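Local coordinates for protein erythromycin dehydratase (Saccharopolyspora erythraea, PDB 3EL6) that probably dehydrates beta-hydroxyacyl chains carried on an acyl carrier protein, as a dehydratase domain of the modular polyketide synthase that builds the erythromycin macrolide, at residues A[37-42]-A[221-226]; A[52-57]-A[116-121]. All coordinates share one frame; numbering follows the deposited sequence.

Contact 1. Residues A[37-42]-A[221-226]; sequences HPLLLA and EGYAFH
Pro-38 and His-37 pack against Tyr-223 where two loops meet in the double hotdog fold, one leading into strand 40-45 and the other into helix 227-235. The topology is consistent with a junction between the two hotdog halves, and it is made by rings, with no hydrogen bond crossing directly between 37-42 and 221-226. The proline lies over one face of the tyrosine: its CG is 3.6 Å from the ring centroid and only 13° off the ring normal, a CH-pi contact centred on the aromatic ring. The imidazole of His-37 meets the same phenol in an offset edge-to-face (T-shaped) pair. Here the edge of Tyr-223 turns toward the face of His-37, with the planes at 85° and the centroids 5.1 Å apart. The closest atoms of this pair are His-37 NE2 and Tyr-223 CD1, at 3.6 Å.

Both histidine nitrogens are engaged, which fixes the rotation of the ring. His-37 ND1 accepts the N-H of Leu-39, with Leu-39 N 3.0 Å away, within the type I turn from His-37 to Leu-40, while NE2 is paired with Asp-84 of helix 79-93. With CG anti to the backbone N (chi1 -171°), the imidazole lies within reach of both. The other carboxylate oxygen of Asp-84 takes the backbone N-H of Phe-225, so that this aspartate bridges the two segments. Pro-38 CD also rests 3.5 Å from Gly-222 C, directly against backbone, since the glycine has no side chain. Gly-222 N donates to the carboxylate of Glu-221, meeting Glu-221 OE1 at 2.7 Å through the lone pair turned away from OE2. Leu-39 adds a looser apolar touch, its CG standing 4.2 Å from Tyr-223 CE1.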
ATOM      1  N   HIS A  37      -7.788  -8.747  12.466  1.00 30.42           N
ATOM      2  CA  HIS A  37      -9.078  -8.116  12.743  1.00 26.32           C
ATOM      3  C   HIS A  37     -10.176  -8.833  11.974  1.00 25.49           C
ATOM      4  O   HIS A  37     -10.027  -9.126  10.812  1.00 25.28           O
ATOM      5  CB  HIS A  37      -9.013  -6.672  12.283  1.00 26.27           C
ATOM      6  CG  HIS A  37     -10.183  -5.856  12.686  1.00 22.32           C
ATOM      7  ND1 HIS A  37     -11.363  -5.866  11.993  1.00 21.12           N
ATOM      8  CD2 HIS A  37     -10.318  -4.925  13.654  1.00 20.78           C
ATOM      9  CE1 HIS A  37     -12.205  -5.017  12.551  1.00 20.95           C
ATOM     10  NE2 HIS A  37     -11.590  -4.424  13.556  1.00 20.48           N
ATOM     11  N   PRO A  38     -11.313  -9.086  12.607  1.00 23.27           N
ATOM     12  CA  PRO A  38     -12.399  -9.815  11.905  1.00 24.01           C
ATOM     13  C   PRO A  38     -12.844  -9.244  10.545  1.00 23.99           C
ATOM     14  O   PRO A  38     -13.332 -10.020   9.696  1.00 25.04           O
ATOM     15  CB  PRO A  38     -13.586  -9.705  12.879  1.00 23.44           C
ATOM     16  CG  PRO A  38     -12.972  -9.477  14.216  1.00 23.50           C
ATOM     17  CD  PRO A  38     -11.670  -8.714  13.986  1.00 23.28           C
ATOM     18  N   LEU A  39     -12.743  -7.925  10.349  1.00 22.33           N
ATOM     19  CA  LEU A  39     -13.197  -7.288   9.108  1.00 23.63           C
ATOM     20  C   LEU A  39     -12.059  -7.114   8.077  1.00 23.49           C
ATOM     21  O   LEU A  39     -12.305  -6.779   6.918  1.00 25.25           O
ATOM     22  CB  LEU A  39     -13.976  -5.991   9.367  1.00 23.06           C
ATOM     23  CG  LEU A  39     -15.058  -6.099  10.435  1.00 24.80           C
ATOM     24  CD1 LEU A  39     -15.730  -4.727  10.664  1.00 25.38           C
ATOM     25  CD2 LEU A  39     -16.108  -7.178  10.052  1.00 24.37           C
ATOM     26  N   LEU A  40     -10.839  -7.414   8.468  1.00 23.25           N
ATOM     27  CA  LEU A  40      -9.706  -7.172   7.571  1.00 23.99           C
ATOM     28  C   LEU A  40      -9.230  -8.463   6.943  1.00 24.85           C
ATOM     29  O   LEU A  40      -9.432  -9.558   7.507  1.00 24.02           O
ATOM     30  CB  LEU A  40      -8.530  -6.494   8.277  1.00 22.67           C
ATOM     31  CG  LEU A  40      -8.889  -5.084   8.727  1.00 22.44           C
ATOM     32  CD1 LEU A  40      -7.681  -4.471   9.447  1.00 23.03           C
ATOM     33  CD2 LEU A  40      -9.381  -4.235   7.489  1.00 22.85           C
ATOM     34  N   LEU A  41      -8.600  -8.321   5.782  1.00 23.09           N
ATOM     35  CA  LEU A  41      -8.164  -9.461   5.002  1.00 24.86           C
ATOM     36  C   LEU A  41      -6.647  -9.491   4.881  1.00 25.15           C
ATOM     37  O   LEU A  41      -6.017 -10.525   5.153  1.00 25.39           O
ATOM     38  CB  LEU A  41      -8.793  -9.374   3.595  1.00 24.66           C
ATOM     39  CG  LEU A  41     -10.322  -9.565   3.561  1.00 27.26           C
ATOM     40  CD1 LEU A  41     -10.855  -9.067   2.189  1.00 27.92           C
ATOM     41  CD2 LEU A  41     -10.646 -11.019   3.873  1.00 32.79           C
ATOM     42  N   ALA A  42      -6.044  -8.375   4.474  1.00 24.18           N
ATOM     43  CA  ALA A  42      -4.604  -8.331   4.332  1.00 25.27           C
ATOM     44  C   ALA A  42      -4.082  -6.966   4.730  1.00 23.83           C
ATOM     45  O   ALA A  42      -4.834  -5.959   4.690  1.00 25.41           O
ATOM     46  CB  ALA A  42      -4.238  -8.547   2.879  1.00 24.96           C
ATOM     47  N   GLU A 221     -13.148 -12.568  18.348  1.00 48.41           N
ATOM     48  CA  GLU A 221     -12.083 -11.811  18.968  1.00 46.22           C
ATOM     49  C   GLU A 221     -11.330 -11.064  17.849  1.00 42.70           C
ATOM     50  O   GLU A 221     -11.425 -11.383  16.641  1.00 41.14           O
ATOM     51  CB  GLU A 221     -11.152 -12.705  19.815  1.00 48.07           C
ATOM     52  CG  GLU A 221      -9.984 -11.946  20.618  1.00 52.37           C
ATOM     53  CD  GLU A 221     -10.411 -10.695  21.496  1.00 55.74           C
ATOM     54  OE1 GLU A 221     -10.683  -9.602  20.949  1.00 55.79           O
ATOM     55  OE2 GLU A 221     -10.397 -10.801  22.743  1.00 57.80           O
ATOM     56  N   GLY A 222     -10.562 -10.083  18.249  1.00 38.11           N
ATOM     57  CA  GLY A 222      -9.676  -9.483  17.286  1.00 34.88           C
ATOM     58  C   GLY A 222     -10.073  -8.064  16.992  1.00 30.48           C
ATOM     59  O   GLY A 222      -9.290  -7.351  16.377  1.00 31.51           O
ATOM     60  N   TYR A 223     -11.230  -7.622  17.483  1.00 28.03           N
ATOM     61  CA  TYR A 223     -11.551  -6.179  17.389  1.00 26.10           C
ATOM     62  C   TYR A 223     -10.652  -5.368  18.328  1.00 26.40           C
ATOM     63  O   TYR A 223     -10.217  -5.883  19.366  1.00 25.94           O
ATOM     64  CB  TYR A 223     -13.008  -5.848  17.705  1.00 25.87           C
ATOM     65  CG  TYR A 223     -13.999  -6.426  16.734  1.00 23.62           C
ATOM     66  CD1 TYR A 223     -14.213  -5.833  15.515  1.00 23.42           C
ATOM     67  CD2 TYR A 223     -14.737  -7.567  17.051  1.00 25.50           C
ATOM     68  CE1 TYR A 223     -15.118  -6.344  14.598  1.00 26.43           C
ATOM     69  CE2 TYR A 223     -15.655  -8.087  16.124  1.00 25.93           C
ATOM     70  CZ  TYR A 223     -15.829  -7.467  14.927  1.00 28.07           C
ATOM     71  OH  TYR A 223     -16.738  -7.957  14.028  1.00 31.41           O
ATOM     72  N   ALA A 224     -10.404  -4.098  17.988  1.00 25.88           N
ATOM     73  CA  ALA A 224      -9.636  -3.234  18.887  1.00 25.27           C
ATOM     74  C   ALA A 224     -10.582  -2.809  19.972  1.00 24.97           C
ATOM     75  O   ALA A 224     -10.264  -2.957  21.141  1.00 24.49           O
ATOM     76  CB  ALA A 224      -9.077  -2.005  18.147  1.00 26.02           C
ATOM     77  N   PHE A 225     -11.759  -2.329  19.583  1.00 23.65           N
ATOM     78  CA  PHE A 225     -12.893  -2.060  20.506  1.00 24.86           C
ATOM     79  C   PHE A 225     -14.136  -2.498  19.703  1.00 24.48           C
ATOM     80  O   PHE A 225     -14.524  -1.834  18.747  1.00 24.47           O
ATOM     81  CB  PHE A 225     -13.031  -0.559  20.799  1.00 23.64           C
ATOM     82  CG  PHE A 225     -13.950  -0.227  21.997  1.00 28.45           C
ATOM     83  CD1 PHE A 225     -13.446   0.481  23.090  1.00 30.35           C
ATOM     84  CD2 PHE A 225     -15.303  -0.609  22.008  1.00 24.81           C
ATOM     85  CE1 PHE A 225     -14.279   0.807  24.202  1.00 29.05           C
ATOM     86  CE2 PHE A 225     -16.155  -0.285  23.086  1.00 27.67           C
ATOM     87  CZ  PHE A 225     -15.650   0.399  24.196  1.00 25.68           C
ATOM     88  N   HIS A 226     -14.746  -3.611  20.079  1.00 23.26           N
ATOM     89  CA  HIS A 226     -15.916  -4.123  19.318  1.00 20.32           C
ATOM     90  C   HIS A 226     -16.858  -3.039  18.869  1.00 19.44           C
ATOM     91  O   HIS A 226     -17.387  -2.260  19.690  1.00 21.25           O
ATOM     92  CB  HIS A 226     -16.699  -5.160  20.195  1.00 21.40           C
ATOM     93  CG  HIS A 226     -17.611  -6.027  19.379  1.00 20.94           C
ATOM     94  ND1 HIS A 226     -18.646  -5.518  18.656  1.00 24.67           N
ATOM     95  CD2 HIS A 226     -17.557  -7.358  19.089  1.00 25.11           C
ATOM     96  CE1 HIS A 226     -19.247  -6.496  17.990  1.00 26.14           C
ATOM     97  NE2 HIS A 226     -18.602  -7.628  18.245  1.00 25.09           N
TER

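Contact 2. Residues A[52-57]-A[116-121]; sequences AVFTGR and LRMSVG
Ala-52 O receives the backbone N-H of Val-120 in a nearly straight bond, 172° at the hydrogen and 2.8 Å from Val-120 N to Ala-52 O, near one end of an antiparallel pairing in the first half of the double hotdog. Two further hydrogen-bonded pairs follow, Phe-54 with Met-118 (Phe-54 N to Met-118 O 2.9 Å) and Gly-56 with Leu-116 (Gly-56 N to Leu-116 O 3.0 Å). The non-hydrogen-bonded pairs Val-53 with Ser-119 and Thr-55 with Arg-117 come in between these three.

The face carrying Phe-54, Met-118 and Val-120 is apolar and packs partly on helix 79-93, the helix around which a hotdog sheet wraps. The methionine chain bends at its last torsion and brings Met-118 CE to within 3.8 Å of Phe-54 CB. Val-120 CG2 reaches the edge of the Phe-54 ring, near its plane and 4.0 Å from Phe-54 CE1.

Arg-117 dominates the other face. Its chain is bent twice, nearly eclipsed about CG-CD (chi3 16°), and folds back across the neighbouring strand. Arg-117 CD thereby presses on Val-53 CG1 at 3.4 Å, and Arg-117 NE comes 2.8 Å from Thr-55 OG1, a weak hydrogen bond because the angle at the hydrogen is 129°. The methyl CG2 of Thr-55 lies at the guanidinium edge, in its plane. The firmer grip on this cation comes from the second subunit, where Asp-45 O accepts NH1; Gly-31 O of that subunit takes NH2 weakly. Val-53 and Ser-119 also pack on Val-46 of the second subunit. The two faces thus differ in chemistry: one lays apolar side chains, partly against helix 79-93, while the other brings a buried arginine to the dimer interface, where neutral carbonyl and hydroxyl oxygens probably share in solvating its charge.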
ATOM      1  N   ALA A  52       1.135   1.992   5.760  1.00 21.70           N
ATOM      2  CA  ALA A  52       0.621   0.712   5.448  1.00 20.71           C
ATOM      3  C   ALA A  52      -0.719   0.834   4.763  1.00 21.34           C
ATOM      4  O   ALA A  52      -1.392   1.849   4.930  1.00 22.75           O
ATOM      5  CB  ALA A  52       0.501  -0.134   6.710  1.00 22.04           C
ATOM      6  N   VAL A  53      -1.097  -0.188   3.985  1.00 20.73           N
ATOM      7  CA  VAL A  53      -2.443  -0.247   3.407  1.00 21.33           C
ATOM      8  C   VAL A  53      -3.150  -1.532   3.868  1.00 21.50           C
ATOM      9  O   VAL A  53      -2.555  -2.611   3.865  1.00 21.97           O
ATOM     10  CB  VAL A  53      -2.421  -0.209   1.843  1.00 21.97           C
ATOM     11  CG1 VAL A  53      -3.858  -0.153   1.270  1.00 23.15           C
ATOM     12  CG2 VAL A  53      -1.581   0.992   1.378  1.00 21.48           C
ATOM     13  N   PHE A  54      -4.401  -1.387   4.265  1.00 22.65           N
ATOM     14  CA  PHE A  54      -5.195  -2.510   4.849  1.00 23.01           C
ATOM     15  C   PHE A  54      -6.406  -2.740   3.997  1.00 25.29           C
ATOM     16  O   PHE A  54      -7.062  -1.745   3.621  1.00 27.22           O
ATOM     17  CB  PHE A  54      -5.662  -2.119   6.294  1.00 21.99           C
ATOM     18  CG  PHE A  54      -4.522  -1.807   7.223  1.00 22.76           C
ATOM     19  CD1 PHE A  54      -4.033  -0.494   7.358  1.00 21.47           C
ATOM     20  CD2 PHE A  54      -3.919  -2.846   7.978  1.00 19.92           C
ATOM     21  CE1 PHE A  54      -2.940  -0.203   8.213  1.00 21.31           C
ATOM     22  CE2 PHE A  54      -2.821  -2.551   8.843  1.00 22.23           C
ATOM     23  CZ  PHE A  54      -2.346  -1.228   8.962  1.00 20.68           C
ATOM     24  N   THR A  55      -6.731  -4.001   3.687  1.00 25.94           N
ATOM     25  CA  THR A  55      -7.994  -4.237   2.969  1.00 27.94           C
ATOM     26  C   THR A  55      -8.920  -5.189   3.756  1.00 26.72           C
ATOM     27  O   THR A  55      -8.447  -6.000   4.547  1.00 24.83           O
ATOM     28  CB  THR A  55      -7.758  -4.607   1.498  1.00 29.63           C
ATOM     29  OG1 THR A  55      -6.712  -3.729   0.981  1.00 33.30           O
ATOM     30  CG2 THR A  55      -9.076  -4.424   0.616  1.00 32.05           C
ATOM     31  N   GLY A  56     -10.215  -4.980   3.614  1.00 27.68           N
ATOM     32  CA  GLY A  56     -11.205  -5.818   4.324  1.00 27.77           C
ATOM     33  C   GLY A  56     -12.538  -5.774   3.605  1.00 27.61           C
ATOM     34  O   GLY A  56     -12.661  -5.228   2.487  1.00 27.69           O
ATOM     35  N   ARG A  57     -13.561  -6.340   4.234  1.00 25.48           N
ATOM     36  CA  ARG A  57     -14.840  -6.515   3.565  1.00 25.95           C
ATOM     37  C   ARG A  57     -15.828  -6.639   4.671  1.00 25.19           C
ATOM     38  O   ARG A  57     -15.494  -7.240   5.675  1.00 23.79           O
ATOM     39  CB  ARG A  57     -14.794  -7.808   2.775  1.00 28.16           C
ATOM     40  CG  ARG A  57     -15.930  -7.973   1.781  1.00 34.61           C
ATOM     41  CD  ARG A  57     -15.600  -9.134   0.744  1.00 42.27           C
ATOM     42  NE  ARG A  57     -14.550  -8.747  -0.233  1.00 49.72           N
ATOM     43  CZ  ARG A  57     -13.465  -9.466  -0.577  1.00 52.35           C
ATOM     44  NH1 ARG A  57     -13.232 -10.658  -0.046  1.00 54.57           N
ATOM     45  NH2 ARG A  57     -12.588  -8.985  -1.457  1.00 50.98           N
ATOM     46  N   LEU A 116     -13.533  -2.533   1.952  1.00 25.09           N
ATOM     47  CA  LEU A 116     -12.992  -1.481   2.799  1.00 26.20           C
ATOM     48  C   LEU A 116     -11.502  -1.380   2.478  1.00 26.16           C
ATOM     49  O   LEU A 116     -10.838  -2.398   2.158  1.00 27.39           O
ATOM     50  CB  LEU A 116     -13.058  -1.915   4.275  1.00 27.71           C
ATOM     51  CG  LEU A 116     -14.490  -2.145   4.727  1.00 28.97           C
ATOM     52  CD1 LEU A 116     -14.446  -2.944   6.094  1.00 33.36           C
ATOM     53  CD2 LEU A 116     -15.168  -0.815   4.803  1.00 30.64           C
ATOM     54  N   ARG A 117     -10.984  -0.160   2.539  1.00 26.23           N
ATOM     55  CA  ARG A 117      -9.530   0.043   2.332  1.00 25.90           C
ATOM     56  C   ARG A 117      -9.087   1.193   3.223  1.00 25.95           C
ATOM     57  O   ARG A 117      -9.679   2.288   3.192  1.00 26.97           O
ATOM     58  CB  ARG A 117      -9.282   0.281   0.828  1.00 26.34           C
ATOM     59  CG  ARG A 117      -7.837   0.688   0.421  1.00 30.34           C
ATOM     60  CD  ARG A 117      -6.891  -0.366  -0.179  1.00 28.17           C
ATOM     61  NE  ARG A 117      -7.329  -1.644  -0.709  1.00 28.85           N
ATOM     62  CZ  ARG A 117      -7.285  -1.958  -1.990  1.00 31.50           C
ATOM     63  NH1 ARG A 117      -6.890  -1.037  -2.898  1.00 25.87           N
ATOM     64  NH2 ARG A 117      -7.678  -3.155  -2.396  1.00 35.87           N
ATOM     65  N   MET A 118      -8.085   0.959   4.085  1.00 25.27           N
ATOM     66  CA  MET A 118      -7.545   2.014   4.917  1.00 24.82           C
ATOM     67  C   MET A 118      -6.100   2.246   4.493  1.00 23.36           C
ATOM     68  O   MET A 118      -5.400   1.290   4.230  1.00 24.92           O
ATOM     69  CB  MET A 118      -7.554   1.625   6.410  1.00 25.46           C
ATOM     70  CG  MET A 118      -8.913   1.611   7.028  1.00 27.54           C
ATOM     71  SD  MET A 118      -8.603   1.301   8.755  1.00 25.44           S
ATOM     72  CE  MET A 118      -8.059  -0.423   8.747  1.00 21.43           C
ATOM     73  N   SER A 119      -5.707   3.504   4.336  1.00 22.04           N
ATOM     74  CA  SER A 119      -4.326   3.853   3.974  1.00 23.73           C
ATOM     75  C   SER A 119      -3.763   4.718   5.065  1.00 22.34           C
ATOM     76  O   SER A 119      -4.381   5.719   5.413  1.00 23.39           O
ATOM     77  CB  SER A 119      -4.268   4.699   2.676  1.00 24.51           C
ATOM     78  OG  SER A 119      -5.099   4.115   1.680  1.00 34.53           O
ATOM     79  N   VAL A 120      -2.586   4.342   5.564  1.00 22.49           N
ATOM     80  CA  VAL A 120      -1.861   5.155   6.553  1.00 20.01           C
ATOM     81  C   VAL A 120      -0.588   5.717   5.886  1.00 21.17           C
ATOM     82  O   VAL A 120       0.197   4.961   5.317  1.00 20.71           O
ATOM     83  CB  VAL A 120      -1.498   4.314   7.752  1.00 19.97           C
ATOM     84  CG1 VAL A 120      -0.636   5.142   8.779  1.00 20.09           C
ATOM     85  CG2 VAL A 120      -2.829   3.827   8.444  1.00 18.18           C
ATOM     86  N   GLY A 121      -0.401   7.014   5.936  1.00 20.50           N
ATOM     87  CA  GLY A 121       0.700   7.622   5.156  1.00 22.22           C
ATOM     88  C   GLY A 121       1.924   7.861   5.968  1.00 22.47           C
ATOM     89  O   GLY A 121       2.078   7.311   7.062  1.00 21.66           O
TER

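From the N terminus, the chain enters contact 1 at 37-42 and turns back through 52-57, the first half of contact 2. After helix 79-93 it returns as 116-121, closing a loop of 58 residues. Only much later does 221-226 complete contact 1, whose far larger loop of 178 residues encloses the whole of contact 2. The first segments are neighbours in the sheet: Leu-41 and Ala-42 both face Thr-55 in a classic beta bulge, with probable hydrogen bonds from Leu-41 N to Thr-55 O and from Thr-55 N to Ala-42 O. Contact 2 thus pairs two neighbouring strands of the first hotdog sheet, and contact 1 ties it to the loop preceding helix 227-235.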